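Side-chain contacts in 3-carboxy-cis,cis-muconate cycloisomerase (Acinetobacter calcoaceticus, PDB 1Q5N), which is a homotetrameric, largely helical enzyme of the fumarase/aspartase (lyase) superfamily, in which long helices from all four subunits build a central bundle: residues 131-136 with 179-184; 299-304 with 331-336. One frame throughout, in Å; residues are numbered along the deposited sequence.

Contact 1: residues 131-136 with 179-184; sequences NQVQQC and RDLDRI
Val133 and Leu181 press together where helices 110-146 and 166-191 run side by side, their short segments nearly antiparallel at 156° and 9.9 Å apart at the axes. With Val133 CG1 anti to its backbone nitrogen (chi1 171°), that methyl heads across the gap, and the two side chains lie alongside one another, pointing opposite ways. Val133 CG1 comes within 3.3 Å of Leu181 CD1, closer than two methyls normally sit; since both Leu181 torsions lie off the staggered positions, the exact placement of its methyls is doubtful. On one flank of this dense pair, Val133 CG1 also meets Asp180 CB at 4.3 Å. The Asp180 carboxylate is held on its own helix: OD1 lies in plane at the edge of the Arg183 guanidinium, 2.9 Å from NH1, in a salt bridge whose hydrogen bond is weak, at 122°. Arg183 carries the charge network onward to Asp235 and Glu239 of the second subunit. The looser, partly exposed side belongs to Gln134. Bent at chi2, its chain runs roughly perpendicular to Leu181, and its amide oxygen OE1 makes a plain van der Waals touch on Leu181 CD2 at 3.8 Å, while NE2 makes a weak hydrogen bond to Glu138. Long antiparallel helices packed in this way are characteristic of the central bundle of the fumarase/aspartase superfamily.

Contact 2: residues 299-304 with 331-336; sequences ANRVPA and LPEIFQ
Arg301 and Glu333 reach toward each other from helices 290-311 and 323-351, the side chain of one lying nearly square across that of the other. Both leave the backbone with CG anti to N (chi1 -160° in Arg301) and then bend at chi2, a matching shape that carries the two charged ends together. Across this contact a single guanidinium nitrogen bonds: Arg301 NH1 donates to Glu333 OE2 over 2.8 Å, in a bent hydrogen bond that forms part of a salt bridge. The flat groups are far from coplanar, with their planes 64° apart. NH1 meets OE2 from above the carboxylate plane, 41° out of it, whereas OE2 sits at the guanidinium edge, somewhat tilted from its plane. Arg301 NH2 stays 3.9 Å from the same oxygen, so this is a single-point rather than a bidentate pairing. OE2 is gripped a second time by the hydroxyl of Tyr13. Both helices are members of the five-helix core that each subunit of this superfamily contributes to the tetramer's central bundle, and Arg301 also packs on Leu329 of the third subunit. Beside the ion pair lies a lighter apolar touch: Val302 CG1 and Ile334 CG2 are 4.3 Å apart, although the CA atoms of Val302 and Ile334 approach to 6.0 Å, the nearest across the segments. Ile334 leans further on Leu305 and Met306, one turn along helix 290-311, and on Ala241 and Leu244 of helix 235-261.

Contacts 1 and 2 illustrate how one bundle is held by different chemistry at different levels: their centres lie 18 Å apart, and their nearest atoms, about 6 Å apart, do not touch. The helices themselves connect them. Gln132 of contact 1 bonds to the carbonyl of Ala339, farther along helix 323-351, while Leu331 and Phe335 of contact 2 pack on Cys122 of helix 110-146. Helix 235-261 borders both, receiving Asp180 and Ile334. Each contact reaches the second subunit, and contact 2 also meets the third. In relatives the active sites form where three subunits meet; no residue of contact 1 or 2 is known to belong to one here.

Contact 1: residues 131-136 with 179-184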
ATOM      1  N   ASN A 131      16.209  18.311 -13.718  1.00 34.36           N
ATOM      2  CA  ASN A 131      17.050  18.322 -14.873  1.00 36.25           C
ATOM      3  C   ASN A 131      16.935  16.980 -15.643  1.00 35.06           C
ATOM      4  O   ASN A 131      16.984  16.976 -16.867  1.00 34.59           O
ATOM      5  CB  ASN A 131      18.493  18.604 -14.474  1.00 38.00           C
ATOM      6  CG  ASN A 131      19.391  18.733 -15.685  1.00 45.81           C
ATOM      7  OD1 ASN A 131      20.391  18.014 -15.801  1.00 49.34           O
ATOM      8  ND2 ASN A 131      19.024  19.633 -16.631  1.00 47.46           N
ATOM      9  N   GLN A 132      16.782  15.858 -14.941  1.00 33.51           N
ATOM     10  CA  GLN A 132      16.625  14.571 -15.633  1.00 33.42           C
ATOM     11  C   GLN A 132      15.325  14.592 -16.441  1.00 33.17           C
ATOM     12  O   GLN A 132      15.290  14.178 -17.579  1.00 32.81           O
ATOM     13  CB  GLN A 132      16.559  13.433 -14.648  1.00 33.57           C
ATOM     14  CG  GLN A 132      17.836  13.207 -13.885  1.00 32.99           C
ATOM     15  CD  GLN A 132      17.652  12.095 -12.857  1.00 35.46           C
ATOM     16  OE1 GLN A 132      16.859  12.242 -11.941  1.00 36.04           O
ATOM     17  NE2 GLN A 132      18.373  10.980 -13.011  1.00 35.10           N
ATOM     18  N   VAL A 133      14.252  15.122 -15.868  1.00 33.69           N
ATOM     19  CA  VAL A 133      12.997  15.154 -16.610  1.00 33.66           C
ATOM     20  C   VAL A 133      13.119  16.036 -17.862  1.00 35.99           C
ATOM     21  O   VAL A 133      12.569  15.705 -18.920  1.00 35.06           O
ATOM     22  CB  VAL A 133      11.860  15.667 -15.738  1.00 31.95           C
ATOM     23  CG1 VAL A 133      10.627  15.913 -16.579  1.00 29.82           C
ATOM     24  CG2 VAL A 133      11.593  14.656 -14.632  1.00 31.79           C
ATOM     25  N   GLN A 134      13.826  17.160 -17.718  1.00 35.73           N
ATOM     26  CA  GLN A 134      14.046  18.101 -18.794  1.00 34.99           C
ATOM     27  C   GLN A 134      14.800  17.377 -19.953  1.00 34.62           C
ATOM     28  O   GLN A 134      14.435  17.531 -21.105  1.00 32.15           O
ATOM     29  CB  GLN A 134      14.887  19.273 -18.254  1.00 39.09           C
ATOM     30  CG  GLN A 134      15.192  20.360 -19.253  1.00 44.48           C
ATOM     31  CD  GLN A 134      13.913  21.064 -19.746  1.00 49.05           C
ATOM     32  OE1 GLN A 134      13.124  21.579 -18.944  1.00 51.84           O
ATOM     33  NE2 GLN A 134      13.712  21.094 -21.073  1.00 50.72           N
ATOM     34  N   GLN A 135      15.853  16.624 -19.649  1.00 32.55           N
ATOM     35  CA  GLN A 135      16.563  15.906 -20.693  1.00 34.65           C
ATOM     36  C   GLN A 135      15.693  14.801 -21.325  1.00 35.12           C
ATOM     37  O   GLN A 135      15.770  14.575 -22.540  1.00 35.25           O
ATOM     38  CB  GLN A 135      17.823  15.259 -20.155  1.00 36.15           C
ATOM     39  CG  GLN A 135      18.832  16.220 -19.774  1.00 41.58           C
ATOM     40  CD  GLN A 135      20.021  15.504 -19.252  1.00 46.72           C
ATOM     41  OE1 GLN A 135      20.835  14.992 -20.033  1.00 52.86           O
ATOM     42  NE2 GLN A 135      20.139  15.422 -17.926  1.00 47.49           N
ATOM     43  N   CYS A 136      14.913  14.095 -20.493  1.00 32.17           N
ATOM     44  CA  CYS A 136      14.016  13.073 -20.996  1.00 31.50           C
ATOM     45  C   CYS A 136      13.038  13.750 -21.956  1.00 29.79           C
ATOM     46  O   CYS A 136      12.787  13.232 -23.037  1.00 29.12           O
ATOM     47  CB  CYS A 136      13.226  12.370 -19.851  1.00 29.01           C
ATOM     48  SG  CYS A 136      14.210  11.141 -18.985  1.00 31.78           S
ATOM     49  N   ARG A 179       4.106  17.763 -18.519  1.00 32.31           N
ATOM     50  CA  ARG A 179       3.202  18.005 -17.380  1.00 31.29           C
ATOM     51  C   ARG A 179       3.956  17.791 -16.025  1.00 31.26           C
ATOM     52  O   ARG A 179       3.639  18.427 -15.009  1.00 32.11           O
ATOM     53  CB  ARG A 179       1.955  17.112 -17.477  1.00 29.68           C
ATOM     54  CG  ARG A 179       1.035  17.493 -18.583  1.00 28.73           C
ATOM     55  CD  ARG A 179      -0.272  16.707 -18.487  1.00 30.08           C
ATOM     56  NE  ARG A 179      -0.112  15.251 -18.713  1.00 31.46           N
ATOM     57  CZ  ARG A 179       0.075  14.672 -19.906  1.00 31.39           C
ATOM     58  NH1 ARG A 179       0.143  15.401 -21.012  1.00 31.73           N
ATOM     59  NH2 ARG A 179       0.142  13.355 -20.015  1.00 31.40           N
ATOM     60  N   ASP A 180       4.964  16.922 -16.019  1.00 30.25           N
ATOM     61  CA  ASP A 180       5.754  16.720 -14.827  1.00 32.58           C
ATOM     62  C   ASP A 180       6.603  17.965 -14.525  1.00 34.35           C
ATOM     63  O   ASP A 180       6.781  18.341 -13.358  1.00 34.41           O
ATOM     64  CB  ASP A 180       6.686  15.527 -14.976  1.00 32.24           C
ATOM     65  CG  ASP A 180       5.941  14.206 -14.977  1.00 33.06           C
ATOM     66  OD1 ASP A 180       4.853  14.128 -14.351  1.00 30.46           O
ATOM     67  OD2 ASP A 180       6.454  13.241 -15.593  1.00 31.41           O
ATOM     68  N   LEU A 181       7.163  18.558 -15.573  1.00 33.65           N
ATOM     69  CA  LEU A 181       7.945  19.775 -15.429  1.00 34.78           C
ATOM     70  C   LEU A 181       7.020  20.882 -14.839  1.00 33.75           C
ATOM     71  O   LEU A 181       7.425  21.631 -13.969  1.00 35.40           O
ATOM     72  CB  LEU A 181       8.485  20.202 -16.789  1.00 33.01           C
ATOM     73  CG  LEU A 181       9.958  20.016 -17.127  1.00 36.23           C
ATOM     74  CD1 LEU A 181      10.756  19.208 -16.145  1.00 33.92           C
ATOM     75  CD2 LEU A 181       9.988  19.411 -18.495  1.00 37.37           C
ATOM     76  N   ASP A 182       5.775  20.944 -15.280  1.00 31.92           N
ATOM     77  CA  ASP A 182       4.877  21.935 -14.753  1.00 32.64           C
ATOM     78  C   ASP A 182       4.574  21.677 -13.264  1.00 33.93           C
ATOM     79  O   ASP A 182       4.503  22.618 -12.446  1.00 34.13           O
ATOM     80  CB  ASP A 182       3.557  21.945 -15.524  1.00 33.79           C
ATOM     81  CG  ASP A 182       3.690  22.468 -16.983  1.00 37.30           C
ATOM     82  OD1 ASP A 182       4.720  23.092 -17.348  1.00 38.66           O
ATOM     83  OD2 ASP A 182       2.724  22.253 -17.764  1.00 38.49           O
ATOM     84  N   ARG A 183       4.356  20.408 -12.923  1.00 31.69           N
ATOM     85  CA  ARG A 183       4.052  20.058 -11.543  1.00 31.65           C
ATOM     86  C   ARG A 183       5.203  20.415 -10.612  1.00 30.58           C
ATOM     87  O   ARG A 183       4.982  20.970  -9.539  1.00 29.25           O
ATOM     88  CB  ARG A 183       3.774  18.571 -11.420  1.00 29.30           C
ATOM     89  CG  ARG A 183       2.430  18.178 -11.951  1.00 29.36           C
ATOM     90  CD  ARG A 183       2.258  16.646 -11.875  1.00 28.89           C
ATOM     91  NE  ARG A 183       1.021  16.289 -12.554  1.00 31.70           N
ATOM     92  CZ  ARG A 183       0.972  15.565 -13.673  1.00 31.05           C
ATOM     93  NH1 ARG A 183       2.095  15.105 -14.237  1.00 27.61           N
ATOM     94  NH2 ARG A 183      -0.211  15.330 -14.239  1.00 30.04           N
ATOM     95  N   ILE A 184       6.419  20.106 -11.044  1.00 31.31           N
ATOM     96  CA  ILE A 184       7.599  20.410 -10.245  1.00 35.04           C
ATOM     97  C   ILE A 184       7.699  21.945 -10.007  1.00 37.91           C
ATOM     98  O   ILE A 184       7.874  22.381  -8.873  1.00 39.41           O
ATOM     99  CB  ILE A 184       8.887  19.903 -10.931  1.00 33.54           C
ATOM    100  CG1 ILE A 184       8.954  18.382 -10.812  1.00 33.77           C
ATOM    101  CG2 ILE A 184      10.115  20.600 -10.327  1.00 32.67           C
ATOM    102  CD1 ILE A 184      10.159  17.744 -11.423  1.00 33.37           C
TER

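Contact 2: residues 299-304 with 331-336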
ATOM      1  N   ALA A 299       8.662   1.001 -10.236  1.00 25.06           N
ATOM      2  CA  ALA A 299       7.231   1.261 -10.434  1.00 27.35           C
ATOM      3  C   ALA A 299       6.316   0.362  -9.562  1.00 26.76           C
ATOM      4  O   ALA A 299       5.089   0.533  -9.553  1.00 29.42           O
ATOM      5  CB  ALA A 299       6.870   1.110 -11.901  1.00 26.05           C
ATOM      6  N   ASN A 300       6.923  -0.621  -8.911  1.00 26.25           N
ATOM      7  CA  ASN A 300       6.266  -1.546  -7.950  1.00 27.44           C
ATOM      8  C   ASN A 300       6.489  -0.928  -6.518  1.00 27.63           C
ATOM      9  O   ASN A 300       5.549  -0.742  -5.736  1.00 29.04           O
ATOM     10  CB  ASN A 300       6.957  -2.942  -8.035  1.00 26.59           C
ATOM     11  CG  ASN A 300       6.722  -3.841  -6.791  1.00 27.68           C
ATOM     12  OD1 ASN A 300       6.290  -4.995  -6.942  1.00 32.41           O
ATOM     13  ND2 ASN A 300       7.038  -3.355  -5.594  1.00 22.45           N
ATOM     14  N   ARG A 301       7.741  -0.571  -6.224  1.00 26.41           N
ATOM     15  CA  ARG A 301       8.142  -0.066  -4.931  1.00 27.57           C
ATOM     16  C   ARG A 301       7.605   1.360  -4.552  1.00 28.31           C
ATOM     17  O   ARG A 301       7.158   1.594  -3.407  1.00 25.72           O
ATOM     18  CB  ARG A 301       9.672  -0.156  -4.911  1.00 31.56           C
ATOM     19  CG  ARG A 301      10.368  -0.147  -3.557  1.00 41.01           C
ATOM     20  CD  ARG A 301      10.120  -1.405  -2.676  1.00 47.77           C
ATOM     21  NE  ARG A 301      10.636  -1.224  -1.298  1.00 52.51           N
ATOM     22  CZ  ARG A 301      11.853  -0.716  -1.001  1.00 55.78           C
ATOM     23  NH1 ARG A 301      12.682  -0.314  -1.965  1.00 53.16           N
ATOM     24  NH2 ARG A 301      12.293  -0.643   0.265  1.00 57.51           N
ATOM     25  N   VAL A 302       7.611   2.299  -5.512  1.00 25.45           N
ATOM     26  CA  VAL A 302       7.159   3.645  -5.225  1.00 23.43           C
ATOM     27  C   VAL A 302       5.689   3.684  -4.800  1.00 23.91           C
ATOM     28  O   VAL A 302       5.363   4.383  -3.826  1.00 25.63           O
ATOM     29  CB  VAL A 302       7.514   4.637  -6.410  1.00 22.42           C
ATOM     30  CG1 VAL A 302       6.865   5.995  -6.191  1.00 20.11           C
ATOM     31  CG2 VAL A 302       9.034   4.873  -6.392  1.00 23.39           C
ATOM     32  N   PRO A 303       4.781   2.953  -5.496  1.00 24.11           N
ATOM     33  CA  PRO A 303       3.367   2.971  -5.061  1.00 24.42           C
ATOM     34  C   PRO A 303       3.223   2.475  -3.619  1.00 25.69           C
ATOM     35  O   PRO A 303       2.374   3.008  -2.850  1.00 24.69           O
ATOM     36  CB  PRO A 303       2.672   2.025  -6.042  1.00 25.05           C
ATOM     37  CG  PRO A 303       3.470   2.291  -7.361  1.00 25.62           C
ATOM     38  CD  PRO A 303       4.921   2.270  -6.800  1.00 22.44           C
ATOM     39  N   ALA A 304       4.024   1.460  -3.247  1.00 24.78           N
ATOM     40  CA  ALA A 304       3.985   0.942  -1.865  1.00 26.89           C
ATOM     41  C   ALA A 304       4.506   2.017  -0.910  1.00 27.89           C
ATOM     42  O   ALA A 304       3.916   2.234   0.114  1.00 29.20           O
ATOM     43  CB  ALA A 304       4.838  -0.344  -1.721  1.00 25.77           C
ATOM     44  N   LEU A 331      10.720   8.873   2.418  1.00 29.26           N
ATOM     45  CA  LEU A 331      11.012   9.973   1.502  1.00 30.45           C
ATOM     46  C   LEU A 331      12.318   9.791   0.737  1.00 29.86           C
ATOM     47  O   LEU A 331      12.326   9.865  -0.491  1.00 30.43           O
ATOM     48  CB  LEU A 331      10.988  11.342   2.212  1.00 28.91           C
ATOM     49  CG  LEU A 331      11.142  12.586   1.285  1.00 32.56           C
ATOM     50  CD1 LEU A 331       9.959  12.705   0.318  1.00 30.50           C
ATOM     51  CD2 LEU A 331      11.226  13.885   2.095  1.00 30.99           C
ATOM     52  N   PRO A 332      13.426   9.515   1.437  1.00 30.12           N
ATOM     53  CA  PRO A 332      14.667   9.348   0.657  1.00 31.14           C
ATOM     54  C   PRO A 332      14.561   8.193  -0.383  1.00 30.95           C
ATOM     55  O   PRO A 332      15.067   8.316  -1.507  1.00 31.57           O
ATOM     56  CB  PRO A 332      15.750   9.048   1.740  1.00 30.01           C
ATOM     57  CG  PRO A 332      15.139   9.613   3.023  1.00 27.83           C
ATOM     58  CD  PRO A 332      13.659   9.290   2.882  1.00 28.83           C
ATOM     59  N   GLU A 333      13.940   7.075  -0.003  1.00 30.73           N
ATOM     60  CA  GLU A 333      13.837   5.936  -0.921  1.00 30.82           C
ATOM     61  C   GLU A 333      13.058   6.354  -2.177  1.00 31.10           C
ATOM     62  O   GLU A 333      13.459   5.991  -3.282  1.00 31.27           O
ATOM     63  CB  GLU A 333      13.179   4.762  -0.202  1.00 35.74           C
ATOM     64  CG  GLU A 333      13.104   3.414  -0.915  1.00 40.55           C
ATOM     65  CD  GLU A 333      14.438   2.700  -1.020  1.00 45.56           C
ATOM     66  OE1 GLU A 333      15.349   3.090  -0.249  1.00 51.11           O
ATOM     67  OE2 GLU A 333      14.595   1.747  -1.848  1.00 44.47           O
ATOM     68  N   ILE A 334      11.980   7.146  -2.033  1.00 30.02           N
ATOM     69  CA  ILE A 334      11.177   7.581  -3.187  1.00 28.03           C
ATOM     70  C   ILE A 334      12.039   8.425  -4.141  1.00 29.26           C
ATOM     71  O   ILE A 334      12.049   8.179  -5.343  1.00 29.23           O
ATOM     72  CB  ILE A 334       9.929   8.370  -2.715  1.00 28.38           C
ATOM     73  CG1 ILE A 334       9.119   7.447  -1.823  1.00 28.83           C
ATOM     74  CG2 ILE A 334       9.112   8.921  -3.922  1.00 25.01           C
ATOM     75  CD1 ILE A 334       7.803   7.948  -1.385  1.00 28.83           C
ATOM     76  N   PHE A 335      12.767   9.413  -3.615  1.00 28.66           N
ATOM     77  CA  PHE A 335      13.676  10.208  -4.444  1.00 28.30           C
ATOM     78  C   PHE A 335      14.735   9.343  -5.164  1.00 27.89           C
ATOM     79  O   PHE A 335      15.004   9.491  -6.358  1.00 26.24           O
ATOM     80  CB  PHE A 335      14.439  11.212  -3.578  1.00 29.03           C
ATOM     81  CG  PHE A 335      13.851  12.589  -3.590  1.00 28.61           C
ATOM     82  CD1 PHE A 335      13.991  13.400  -4.725  1.00 29.05           C
ATOM     83  CD2 PHE A 335      13.216  13.098  -2.430  1.00 27.90           C
ATOM     84  CE1 PHE A 335      13.520  14.715  -4.736  1.00 30.42           C
ATOM     85  CE2 PHE A 335      12.734  14.399  -2.403  1.00 28.43           C
ATOM     86  CZ  PHE A 335      12.891  15.230  -3.555  1.00 30.90           C
ATOM     87  N   GLN A 336      15.370   8.465  -4.413  1.00 28.11           N
ATOM     88  CA  GLN A 336      16.395   7.611  -4.983  1.00 29.17           C
ATOM     89  C   GLN A 336      15.911   6.672  -6.086  1.00 29.83           C
ATOM     90  O   GLN A 336      16.634   6.480  -7.074  1.00 31.42           O
ATOM     91  CB  GLN A 336      17.072   6.809  -3.882  1.00 29.44           C
ATOM     92  CG  GLN A 336      18.163   7.586  -3.202  1.00 35.05           C
ATOM     93  CD  GLN A 336      18.689   6.832  -1.998  1.00 38.63           C
ATOM     94  OE1 GLN A 336      18.069   6.847  -0.943  1.00 41.49           O
ATOM     95  NE2 GLN A 336      19.802   6.144  -2.160  1.00 37.21           N
TER